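Local coordinates for protein chloride intracellular channel exc-4 (Caenorhabditis elegans, PDB 2YV9) that may insert into membranes to form chloride channels, and is required to keep the lumen of the growing excretory canal from swelling into cysts, at residues F43-Y48 against N186-Y191; H103-K106 against L112-K115; V138-D141 against P147-V150. All coordinates share one frame; numbering follows the deposited sequence.

Interaction 1: residues F43-Y48 against N186-Y191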
ATOM      1  N   PHE A  43       4.710   0.270   9.976  1.00 23.07           N
ATOM      2  CA  PHE A  43       3.568   0.834  10.674  1.00 21.55           C
ATOM      3  C   PHE A  43       3.436   0.327  12.095  1.00 22.31           C
ATOM      4  O   PHE A  43       2.986   1.073  12.997  1.00 25.99           O
ATOM      5  CB  PHE A  43       2.262   0.684   9.909  1.00 24.68           C
ATOM      6  CG  PHE A  43       2.285   1.392   8.611  1.00 20.19           C
ATOM      7  CD1 PHE A  43       2.616   2.733   8.557  1.00 21.41           C
ATOM      8  CD2 PHE A  43       2.031   0.741   7.432  1.00 22.72           C
ATOM      9  CE1 PHE A  43       2.674   3.391   7.352  1.00 23.94           C
ATOM     10  CE2 PHE A  43       2.075   1.423   6.229  1.00 20.59           C
ATOM     11  CZ  PHE A  43       2.405   2.715   6.181  1.00 23.52           C
ATOM     12  N   TRP A  44       3.819  -0.922  12.325  1.00 20.84           N
ATOM     13  CA  TRP A  44       3.777  -1.452  13.693  1.00 23.62           C
ATOM     14  C   TRP A  44       4.738  -0.646  14.545  1.00 20.95           C
ATOM     15  O   TRP A  44       4.348  -0.174  15.643  1.00 23.32           O
ATOM     16  CB  TRP A  44       4.096  -2.930  13.713  1.00 22.89           C
ATOM     17  CG  TRP A  44       3.875  -3.673  15.023  1.00 24.25           C
ATOM     18  CD1 TRP A  44       3.675  -3.168  16.292  1.00 23.26           C
ATOM     19  CD2 TRP A  44       3.895  -5.090  15.149  1.00 21.76           C
ATOM     20  NE1 TRP A  44       3.519  -4.224  17.189  1.00 23.78           N
ATOM     21  CE2 TRP A  44       3.640  -5.410  16.495  1.00 23.38           C
ATOM     22  CE3 TRP A  44       4.038  -6.137  14.218  1.00 21.20           C
ATOM     23  CZ2 TRP A  44       3.622  -6.720  16.949  1.00 22.19           C
ATOM     24  CZ3 TRP A  44       3.972  -7.440  14.660  1.00 24.35           C
ATOM     25  CH2 TRP A  44       3.779  -7.728  16.024  1.00 27.15           C
ATOM     26  N   MET A  45       5.957  -0.382  14.033  1.00 19.39           N
ATOM     27  CA  MET A  45       6.848   0.462  14.835  1.00 22.44           C
ATOM     28  C   MET A  45       6.244   1.833  15.150  1.00 24.27           C
ATOM     29  O   MET A  45       6.334   2.348  16.296  1.00 23.18           O
ATOM     30  CB  MET A  45       8.182   0.675  14.124  1.00 23.37           C
ATOM     31  CG  MET A  45       9.023  -0.590  14.040  1.00 22.73           C
ATOM     32  SD  MET A  45      10.652  -0.508  13.325  1.00 21.10           S
ATOM     33  CE  MET A  45      11.404   0.728  14.349  1.00 17.71           C
ATOM     34  N   GLU A  46       5.612   2.442  14.164  1.00 22.51           N
ATOM     35  CA  GLU A  46       4.968   3.747  14.392  1.00 24.03           C
ATOM     36  C   GLU A  46       3.830   3.634  15.434  1.00 28.92           C
ATOM     37  O   GLU A  46       3.693   4.462  16.368  1.00 25.49           O
ATOM     38  CB  GLU A  46       4.486   4.305  13.071  1.00 29.75           C
ATOM     39  CG  GLU A  46       5.630   4.700  12.117  1.00 25.13           C
ATOM     40  CD  GLU A  46       5.167   5.105  10.731  1.00 24.50           C
ATOM     41  OE1 GLU A  46       3.933   5.133  10.487  1.00 23.65           O
ATOM     42  OE2 GLU A  46       6.039   5.407   9.913  1.00 26.87           O
ATOM     43  N   LEU A  47       2.960   2.658  15.255  1.00 21.11           N
ATOM     44  CA  LEU A  47       1.913   2.418  16.262  1.00 22.96           C
ATOM     45  C   LEU A  47       2.478   2.174  17.666  1.00 24.65           C
ATOM     46  O   LEU A  47       1.901   2.668  18.649  1.00 25.71           O
ATOM     47  CB  LEU A  47       1.007   1.272  15.841  1.00 21.41           C
ATOM     48  CG  LEU A  47       0.131   1.713  14.648  1.00 22.15           C
ATOM     49  CD1 LEU A  47      -0.616   0.478  14.046  1.00 24.48           C
ATOM     50  CD2 LEU A  47      -0.880   2.749  14.957  1.00 23.26           C
ATOM     51  N   TYR A  48       3.580   1.453  17.767  1.00 22.12           N
ATOM     52  CA  TYR A  48       4.208   1.175  19.067  1.00 26.85           C
ATOM     53  C   TYR A  48       4.680   2.481  19.703  1.00 27.37           C
ATOM     54  O   TYR A  48       4.520   2.690  20.908  1.00 27.73           O
ATOM     55  CB  TYR A  48       5.385   0.177  18.971  1.00 26.54           C
ATOM     56  CG  TYR A  48       5.670  -0.458  20.308  1.00 29.01           C
ATOM     57  CD1 TYR A  48       5.144  -1.712  20.637  1.00 27.24           C
ATOM     58  CD2 TYR A  48       6.435   0.197  21.255  1.00 28.30           C
ATOM     59  CE1 TYR A  48       5.368  -2.269  21.873  1.00 37.17           C
ATOM     60  CE2 TYR A  48       6.672  -0.362  22.500  1.00 27.84           C
ATOM     61  CZ  TYR A  48       6.139  -1.590  22.810  1.00 34.40           C
ATOM     62  OH  TYR A  48       6.395  -2.168  24.065  1.00 34.96           O
ATOM     63  N   ASN A 186      17.469  12.557  17.965  1.00 30.65           N
ATOM     64  CA  ASN A 186      17.348  11.799  19.202  1.00 27.58           C
ATOM     65  C   ASN A 186      16.080  10.946  19.299  1.00 30.13           C
ATOM     66  O   ASN A 186      15.963  10.134  20.226  1.00 33.29           O
ATOM     67  CB  ASN A 186      17.373  12.766  20.375  1.00 36.57           C
ATOM     68  CG  ASN A 186      17.622  12.076  21.692  1.00 52.52           C
ATOM     69  OD1 ASN A 186      16.820  12.181  22.632  1.00 62.05           O
ATOM     70  ND2 ASN A 186      18.736  11.357  21.772  1.00 41.50           N
ATOM     71  N   SER A 187      15.143  11.137  18.370  1.00 30.16           N
ATOM     72  CA  SER A 187      13.823  10.536  18.420  1.00 26.76           C
ATOM     73  C   SER A 187      13.639   9.620  17.208  1.00 24.19           C
ATOM     74  O   SER A 187      14.116   9.925  16.093  1.00 26.85           O
ATOM     75  CB  SER A 187      12.728  11.585  18.359  1.00 33.50           C
ATOM     76  OG  SER A 187      12.523  12.154  19.624  1.00 33.01           O
ATOM     77  N   MET A 188      12.953   8.522  17.443  1.00 22.30           N
ATOM     78  CA  MET A 188      12.627   7.593  16.344  1.00 20.41           C
ATOM     79  C   MET A 188      11.675   8.277  15.382  1.00 23.66           C
ATOM     80  O   MET A 188      10.720   8.904  15.814  1.00 27.80           O
ATOM     81  CB  MET A 188      11.959   6.337  16.900  1.00 22.57           C
ATOM     82  CG  MET A 188      11.809   5.222  15.852  1.00 25.10           C
ATOM     83  SD  MET A 188      10.928   3.769  16.473  1.00 26.30           S
ATOM     84  CE  MET A 188       9.256   4.377  16.474  1.00 27.51           C
ATOM     85  N   THR A 189      11.923   8.147  14.067  1.00 20.79           N
ATOM     86  CA  THR A 189      11.061   8.710  13.062  1.00 19.69           C
ATOM     87  C   THR A 189      10.640   7.614  12.080  1.00 20.08           C
ATOM     88  O   THR A 189      11.126   6.493  12.157  1.00 24.31           O
ATOM     89  CB  THR A 189      11.749   9.851  12.259  1.00 23.12           C
ATOM     90  OG1 THR A 189      12.880   9.360  11.503  1.00 23.59           O
ATOM     91  CG2 THR A 189      12.180  11.011  13.197  1.00 25.10           C
ATOM     92  N   GLU A 190       9.788   7.984  11.116  1.00 19.91           N
ATOM     93  CA  GLU A 190       9.358   7.032  10.089  1.00 19.98           C
ATOM     94  C   GLU A 190      10.554   6.437   9.318  1.00 24.53           C
ATOM     95  O   GLU A 190      10.543   5.250   8.942  1.00 22.97           O
ATOM     96  CB  GLU A 190       8.304   7.635   9.166  1.00 24.60           C
ATOM     97  CG  GLU A 190       8.836   8.340   7.877  1.00 26.05           C
ATOM     98  CD  GLU A 190       9.208   9.769   8.089  1.00 33.20           C
ATOM     99  OE1 GLU A 190       9.273  10.522   7.067  1.00 27.20           O
ATOM    100  OE2 GLU A 190       9.447  10.139   9.256  1.00 30.87           O
ATOM    101  N   TYR A 191      11.629   7.211   9.142  1.00 21.46           N
ATOM    102  CA  TYR A 191      12.795   6.701   8.448  1.00 24.06           C
ATOM    103  C   TYR A 191      13.468   5.546   9.188  1.00 21.86           C
ATOM    104  O   TYR A 191      13.950   4.619   8.557  1.00 22.74           O
ATOM    105  CB  TYR A 191      13.755   7.798   8.127  1.00 23.92           C
ATOM    106  CG  TYR A 191      13.130   8.826   7.205  1.00 22.52           C
ATOM    107  CD1 TYR A 191      12.688   8.485   5.954  1.00 27.77           C
ATOM    108  CD2 TYR A 191      13.036  10.167   7.596  1.00 24.96           C
ATOM    109  CE1 TYR A 191      12.145   9.419   5.095  1.00 30.86           C
ATOM    110  CE2 TYR A 191      12.445  11.110   6.760  1.00 23.59           C
ATOM    111  CZ  TYR A 191      12.036  10.737   5.481  1.00 27.96           C
ATOM    112  OH  TYR A 191      11.483  11.629   4.576  1.00 33.00           O
TER

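Interaction 2: residues H103-K106 against L112-K115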
ATOM      1  N   HIS A 103      -1.458  12.077  11.585  1.00 24.83           N
ATOM      2  CA  HIS A 103      -2.427  13.001  12.188  1.00 24.23           C
ATOM      3  C   HIS A 103      -2.311  12.917  13.690  1.00 26.69           C
ATOM      4  O   HIS A 103      -2.170  13.958  14.372  1.00 31.19           O
ATOM      5  CB  HIS A 103      -3.870  12.688  11.762  1.00 34.64           C
ATOM      6  CG  HIS A 103      -4.870  13.634  12.342  1.00 36.45           C
ATOM      7  ND1 HIS A 103      -5.382  13.484  13.616  1.00 40.03           N
ATOM      8  CD2 HIS A 103      -5.400  14.778  11.852  1.00 45.57           C
ATOM      9  CE1 HIS A 103      -6.208  14.485  13.870  1.00 39.85           C
ATOM     10  NE2 HIS A 103      -6.232  15.288  12.822  1.00 41.28           N
ATOM     11  N   LEU A 104      -2.403  11.699  14.211  1.00 25.94           N
ATOM     12  CA  LEU A 104      -2.339  11.428  15.637  1.00 26.12           C
ATOM     13  C   LEU A 104      -0.996  11.898  16.231  1.00 27.10           C
ATOM     14  O   LEU A 104      -0.987  12.498  17.313  1.00 28.95           O
ATOM     15  CB  LEU A 104      -2.512   9.943  15.964  1.00 29.68           C
ATOM     16  CG  LEU A 104      -3.952   9.414  15.930  1.00 33.01           C
ATOM     17  CD1 LEU A 104      -4.022   7.896  16.003  1.00 26.58           C
ATOM     18  CD2 LEU A 104      -4.812  10.025  17.087  1.00 40.93           C
ATOM     19  N   ALA A 105       0.120  11.578  15.580  1.00 24.55           N
ATOM     20  CA  ALA A 105       1.454  12.065  16.023  1.00 23.88           C
ATOM     21  C   ALA A 105       1.432  13.607  16.191  1.00 27.29           C
ATOM     22  O   ALA A 105       1.979  14.146  17.181  1.00 29.27           O
ATOM     23  CB  ALA A 105       2.580  11.628  15.026  1.00 26.81           C
ATOM     24  N   LYS A 106       0.879  14.318  15.200  1.00 26.57           N
ATOM     25  CA  LYS A 106       0.840  15.790  15.212  1.00 28.61           C
ATOM     26  C   LYS A 106      -0.013  16.255  16.370  1.00 34.80           C
ATOM     27  O   LYS A 106       0.376  17.179  17.129  1.00 34.20           O
ATOM     28  CB  LYS A 106       0.302  16.323  13.892  1.00 31.12           C
ATOM     29  CG  LYS A 106       0.317  17.876  13.750  1.00 41.53           C
ATOM     30  CD  LYS A 106       1.703  18.393  13.395  1.00 59.91           C
ATOM     31  CE  LYS A 106       1.769  19.922  13.356  1.00 61.44           C
ATOM     32  NZ  LYS A 106       2.882  20.403  12.478  1.00 77.33           N
ATOM     33  N   LEU A 112       7.428  12.117  15.299  1.00 26.21           N
ATOM     34  CA  LEU A 112       7.611  10.839  14.606  1.00 27.56           C
ATOM     35  C   LEU A 112       7.805  10.976  13.105  1.00 31.02           C
ATOM     36  O   LEU A 112       8.388  10.082  12.482  1.00 26.61           O
ATOM     37  CB  LEU A 112       6.414   9.950  14.917  1.00 26.48           C
ATOM     38  CG  LEU A 112       6.329   8.528  14.368  1.00 28.14           C
ATOM     39  CD1 LEU A 112       7.496   7.649  14.793  1.00 32.32           C
ATOM     40  CD2 LEU A 112       4.983   7.862  14.811  1.00 25.17           C
ATOM     41  N   PHE A 113       7.307  12.060  12.510  1.00 26.39           N
ATOM     42  CA  PHE A 113       7.390  12.234  11.070  1.00 23.52           C
ATOM     43  C   PHE A 113       8.149  13.468  10.727  1.00 30.31           C
ATOM     44  O   PHE A 113       7.864  14.562  11.272  1.00 30.19           O
ATOM     45  CB  PHE A 113       6.028  12.322  10.420  1.00 27.94           C
ATOM     46  CG  PHE A 113       5.270  11.047  10.483  1.00 23.10           C
ATOM     47  CD1 PHE A 113       5.432  10.086   9.507  1.00 26.50           C
ATOM     48  CD2 PHE A 113       4.430  10.790  11.544  1.00 22.74           C
ATOM     49  CE1 PHE A 113       4.723   8.921   9.573  1.00 25.30           C
ATOM     50  CE2 PHE A 113       3.734   9.616  11.643  1.00 29.25           C
ATOM     51  CZ  PHE A 113       3.874   8.680  10.662  1.00 28.95           C
ATOM     52  N   GLU A 114       9.095  13.270   9.819  1.00 26.64           N
ATOM     53  CA  GLU A 114       9.911  14.343   9.244  1.00 28.33           C
ATOM     54  C   GLU A 114      10.114  14.079   7.761  1.00 30.78           C
ATOM     55  O   GLU A 114       9.791  12.997   7.274  1.00 31.88           O
ATOM     56  CB  GLU A 114      11.264  14.395   9.928  1.00 29.34           C
ATOM     57  CG  GLU A 114      11.248  14.703  11.373  1.00 33.06           C
ATOM     58  CD  GLU A 114      10.745  16.076  11.692  1.00 46.45           C
ATOM     59  OE1 GLU A 114      10.675  16.937  10.777  1.00 36.03           O
ATOM     60  OE2 GLU A 114      10.409  16.276  12.869  1.00 44.64           O
ATOM     61  N   LYS A 115      10.557  15.091   7.024  1.00 32.66           N
ATOM     62  CA  LYS A 115      10.921  14.933   5.615  1.00 32.65           C
ATOM     63  C   LYS A 115      12.418  15.141   5.432  1.00 35.66           C
ATOM     64  O   LYS A 115      13.003  16.110   5.911  1.00 42.30           O
ATOM     65  CB  LYS A 115      10.128  15.873   4.713  1.00 44.32           C
ATOM     66  CG  LYS A 115       8.752  15.357   4.345  1.00 49.84           C
ATOM     67  CD  LYS A 115       8.829  14.188   3.350  1.00 58.33           C
ATOM     68  CE  LYS A 115       7.450  13.601   3.060  1.00 67.84           C
ATOM     69  NZ  LYS A 115       7.485  12.118   2.880  1.00 69.80           N
TER

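Interaction 3: residues V138-D141 against P147-V150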
ATOM      1  N   VAL A 138      21.440 -15.729  -5.983  1.00 22.19           N
ATOM      2  CA  VAL A 138      20.518 -16.920  -5.977  1.00 25.83           C
ATOM      3  C   VAL A 138      20.506 -17.604  -7.329  1.00 27.41           C
ATOM      4  O   VAL A 138      20.530 -18.846  -7.440  1.00 29.01           O
ATOM      5  CB  VAL A 138      19.072 -16.541  -5.540  1.00 27.21           C
ATOM      6  CG1 VAL A 138      18.040 -17.608  -5.954  1.00 33.71           C
ATOM      7  CG2 VAL A 138      19.060 -16.311  -4.024  1.00 33.31           C
ATOM      8  N   GLU A 139      20.454 -16.812  -8.384  1.00 25.96           N
ATOM      9  CA  GLU A 139      20.449 -17.388  -9.743  1.00 25.34           C
ATOM     10  C   GLU A 139      21.834 -17.976 -10.093  1.00 32.18           C
ATOM     11  O   GLU A 139      21.960 -19.006 -10.794  1.00 27.31           O
ATOM     12  CB  GLU A 139      20.042 -16.342 -10.777  1.00 26.69           C
ATOM     13  CG  GLU A 139      18.659 -15.750 -10.554  1.00 31.94           C
ATOM     14  CD  GLU A 139      17.473 -16.626 -11.004  1.00 36.30           C
ATOM     15  OE1 GLU A 139      17.662 -17.778 -11.473  1.00 34.07           O
ATOM     16  OE2 GLU A 139      16.326 -16.113 -10.916  1.00 31.85           O
ATOM     17  N   PHE A 140      22.886 -17.342  -9.609  1.00 26.30           N
ATOM     18  CA  PHE A 140      24.232 -17.841  -9.885  1.00 28.76           C
ATOM     19  C   PHE A 140      24.449 -19.195  -9.228  1.00 30.37           C
ATOM     20  O   PHE A 140      25.147 -20.089  -9.774  1.00 31.37           O
ATOM     21  CB  PHE A 140      25.273 -16.850  -9.345  1.00 30.15           C
ATOM     22  CG  PHE A 140      26.657 -17.208  -9.701  1.00 24.96           C
ATOM     23  CD1 PHE A 140      27.070 -17.160 -11.033  1.00 31.12           C
ATOM     24  CD2 PHE A 140      27.553 -17.637  -8.743  1.00 27.64           C
ATOM     25  CE1 PHE A 140      28.365 -17.508 -11.375  1.00 34.48           C
ATOM     26  CE2 PHE A 140      28.841 -17.974  -9.083  1.00 30.04           C
ATOM     27  CZ  PHE A 140      29.244 -17.920 -10.397  1.00 30.32           C
ATOM     28  N   ASP A 141      23.822 -19.378  -8.072  1.00 27.43           N
ATOM     29  CA  ASP A 141      24.042 -20.575  -7.244  1.00 31.63           C
ATOM     30  C   ASP A 141      23.087 -21.710  -7.623  1.00 40.25           C
ATOM     31  O   ASP A 141      23.189 -22.801  -7.088  1.00 31.70           O
ATOM     32  CB  ASP A 141      23.905 -20.256  -5.760  1.00 28.28           C
ATOM     33  CG  ASP A 141      25.080 -19.435  -5.220  1.00 26.39           C
ATOM     34  OD1 ASP A 141      26.168 -19.515  -5.837  1.00 31.54           O
ATOM     35  OD2 ASP A 141      24.922 -18.786  -4.149  1.00 37.02           O
ATOM     36  N   PRO A 147      26.811 -23.376  -2.046  1.00 27.44           N
ATOM     37  CA  PRO A 147      26.744 -22.028  -2.628  1.00 30.28           C
ATOM     38  C   PRO A 147      28.137 -21.448  -2.795  1.00 28.26           C
ATOM     39  O   PRO A 147      29.087 -21.829  -2.109  1.00 30.15           O
ATOM     40  CB  PRO A 147      25.951 -21.219  -1.582  1.00 35.12           C
ATOM     41  CG  PRO A 147      26.052 -21.989  -0.330  1.00 41.25           C
ATOM     42  CD  PRO A 147      26.150 -23.442  -0.730  1.00 33.26           C
ATOM     43  N   SER A 148      28.235 -20.495  -3.704  1.00 27.05           N
ATOM     44  CA  SER A 148      29.479 -19.779  -3.906  1.00 22.93           C
ATOM     45  C   SER A 148      29.796 -18.890  -2.709  1.00 25.70           C
ATOM     46  O   SER A 148      28.891 -18.411  -2.018  1.00 28.34           O
ATOM     47  CB  SER A 148      29.340 -18.894  -5.099  1.00 23.41           C
ATOM     48  OG  SER A 148      28.131 -18.119  -4.997  1.00 27.33           O
ATOM     49  N   ARG A 149      31.084 -18.666  -2.498  1.00 24.39           N
ATOM     50  CA  ARG A 149      31.504 -17.664  -1.537  1.00 25.51           C
ATOM     51  C   ARG A 149      31.434 -16.333  -2.225  1.00 25.10           C
ATOM     52  O   ARG A 149      31.749 -16.208  -3.410  1.00 26.41           O
ATOM     53  CB  ARG A 149      32.940 -17.924  -1.117  1.00 27.62           C
ATOM     54  CG  ARG A 149      33.138 -19.211  -0.339  1.00 33.05           C
ATOM     55  CD  ARG A 149      34.547 -19.265   0.302  1.00 51.13           C
ATOM     56  NE  ARG A 149      35.594 -19.105  -0.707  1.00 62.73           N
ATOM     57  CZ  ARG A 149      36.862 -18.782  -0.449  1.00 72.80           C
ATOM     58  NH1 ARG A 149      37.292 -18.593   0.800  1.00 76.62           N
ATOM     59  NH2 ARG A 149      37.717 -18.651  -1.455  1.00 63.67           N
ATOM     60  N   VAL A 150      31.085 -15.272  -1.483  1.00 23.89           N
ATOM     61  CA  VAL A 150      31.047 -13.949  -2.118  1.00 24.97           C
ATOM     62  C   VAL A 150      32.415 -13.555  -2.732  1.00 26.13           C
ATOM     63  O   VAL A 150      32.455 -12.947  -3.810  1.00 30.28           O
ATOM     64  CB  VAL A 150      30.631 -12.917  -1.066  1.00 24.42           C
ATOM     65  CG1 VAL A 150      30.915 -11.455  -1.542  1.00 26.07           C
ATOM     66  CG2 VAL A 150      29.164 -13.136  -0.671  1.00 23.35           C
TER

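Interaction 1: residues F43-Y48 against N186-Y191
Glu190 OE2 accepts from Glu114 N at 3.2 Å, while the CB of the same glutamate lies 3.3 Å from Glu46 OE2 at the first turn of helix 190-210. Across this contact Glu46 OE2 meets Glu190 CB and also Glu190 CA, the latter at 3.7 Å. Glutamate's length suits the gap: leaning toward the backbone N (chi1 -68°) and extended beyond CG, the Glu46 chain carries its carboxylate to Glu190. Glu190 answers by turning away. Its chain bends at chi2, leaving OE1 3.1 Å above the plane of the Tyr191 ring and offset toward its rim. The two carboxylate planes stand 72° apart, with Glu46 OE2 and Glu190 OE2 5.9 Å from each other, and the proximity of two buried acids would probably make it harder for both to carry a full charge. This is the domain interface of the GST fold: helix 38-52 is the first helix of the thioredoxin-like domain, and helix 190-210 belongs to the helical C-terminal domain. Helix 38-52 also lies in the predicted transmembrane segment, so membrane insertion would presumably have to break this packing. Thr189 is the N-cap of helix 190-210. Asp192 OD2 accepts from Thr189 N, as in the N-capping box motif of glutathione transferases, while Thr189 OG1 makes a weak bond with Tyr191 N. Beside the acids the flexible thioethers of two methionines pack together next to Cys193, which touches Met45, Glu46 and Met188. Met45 CE touches Met188 SD at 3.7 Å. Met188 runs straight to SD, then bends at chi3 (75°), which brings its CE to 3.6 Å from Met45 O.

Interaction 2: residues H103-K106 against L112-K115
Ala105 CB, on helix 94-107, is the single methyl against which Leu112 and Phe113 of the returning chain settle. In the GST fold this is where the thioredoxin-like domain hands over to the helical domain: helix 94-107 is the last helix of the former, helix 117-140 the first of the latter, and residues 112-115 belong to the linker joining them. Ala105 CB lies 4.2 Å from Leu112 CB and 4.0 Å from Phe113 CD2, all apolar contacts. The methyl sits at the edge of the Phe113 ring, near its plane, so it meets the rim carbons and not the pi face. Alanine's small methyl suits the space left by Leu112 CB and the Phe113 rim, the CA atoms of Ala105 and Leu112 being 6.4 Å apart. The next shell fixes the two linker residues. Phe113 has CG beside its backbone N (chi1 -68°), and the ring folds back over helix 94-107, where it touches Glu98 and Ile101 and meets the Phe102 ring with planes at about 50°. Leu112 takes the other course: with CG opposite its N (chi1 -178°), its branched end turns away from Ala105, toward Ile101 and Met188, and Leu112 CD1 comes 4.1 Å from Met188 CE. Branched leucine fills this buried angle between helix 94-107, helix 38-52 and residues 186-191. Farther out, the linker backbone is held by Leu112 O, which accepts from Glu190 N at 2.9 Å. On the side facing helix 38-52, Phe113 CZ packs against Glu46 OE1.

Interaction 3: residues V138-D141 against P147-V150
Asp141 OD1 gathers both donors of Ser148 and so closes the loop between helix 117-140 and helix 155-178, neighbours in the helical C-terminal domain of the GST fold. Ser148 OG donates at 2.6 Å to Asp141 OD1 on its syn lone pair. The backbone Ser148 N reaches the same OD1 at 3.1 Å, nearly straight at 163° but from above the carboxylate, 51° out of its plane. Both bonds can end on one oxygen because the serine OG stands between its own N and carbonyl carbon (chi1 50°), next to the N-H. Serine suits the spot as the shortest residue able to add a hydroxyl to that N-H. The other oxygen is also engaged: Asp141 OD2 forms a salt bridge with Lys137, one turn back on the helix, and Lys137 NZ also donates to Ser148 O, adding a second tie between helix and loop. With an alanine in place of Asp141, Ser148 N and OG would probably lose their shared acceptor and Lys137 its negative mate, leaving the loop freer to swing from the helix end. The Phe140 carbonyl is supplied by Lys144 NZ, and the same lysine makes a cation-pi contact with the Phe140 ring. Pro147, whose ring has no N-H to satisfy, lies obliquely across the carboxylate, its CB 3.7 Å from Asp141 OD2. Ser148 OG also lies at the edge of the Phe140 ring, in its plane, 3.8 Å from Phe140 CD2.

Interactions 1 and 2 are buried neighbours, their centres 9 Å apart, and share the boundary between the thioredoxin-like and helical domains; the linker residues 112-115 touch both 186-191 and helix 38-52, so the two contacts form one continuous patch. Interaction 3 lies at the surface, on the opposite side of the chain's centre from interaction 2, with nearest atoms about 25 Å from interaction 1. Chemistry follows place. In interactions 1 and 2 the segments meet through methionine, leucine, phenylalanine and alanine side chains, plus a glutamate resting on carbon, whereas interaction 3 depends on two hydrogen bonds to one carboxylate oxygen, and a salt bridge. Residues 112-115 precede helix 117-140, and interaction 3 forms at its C-terminal end.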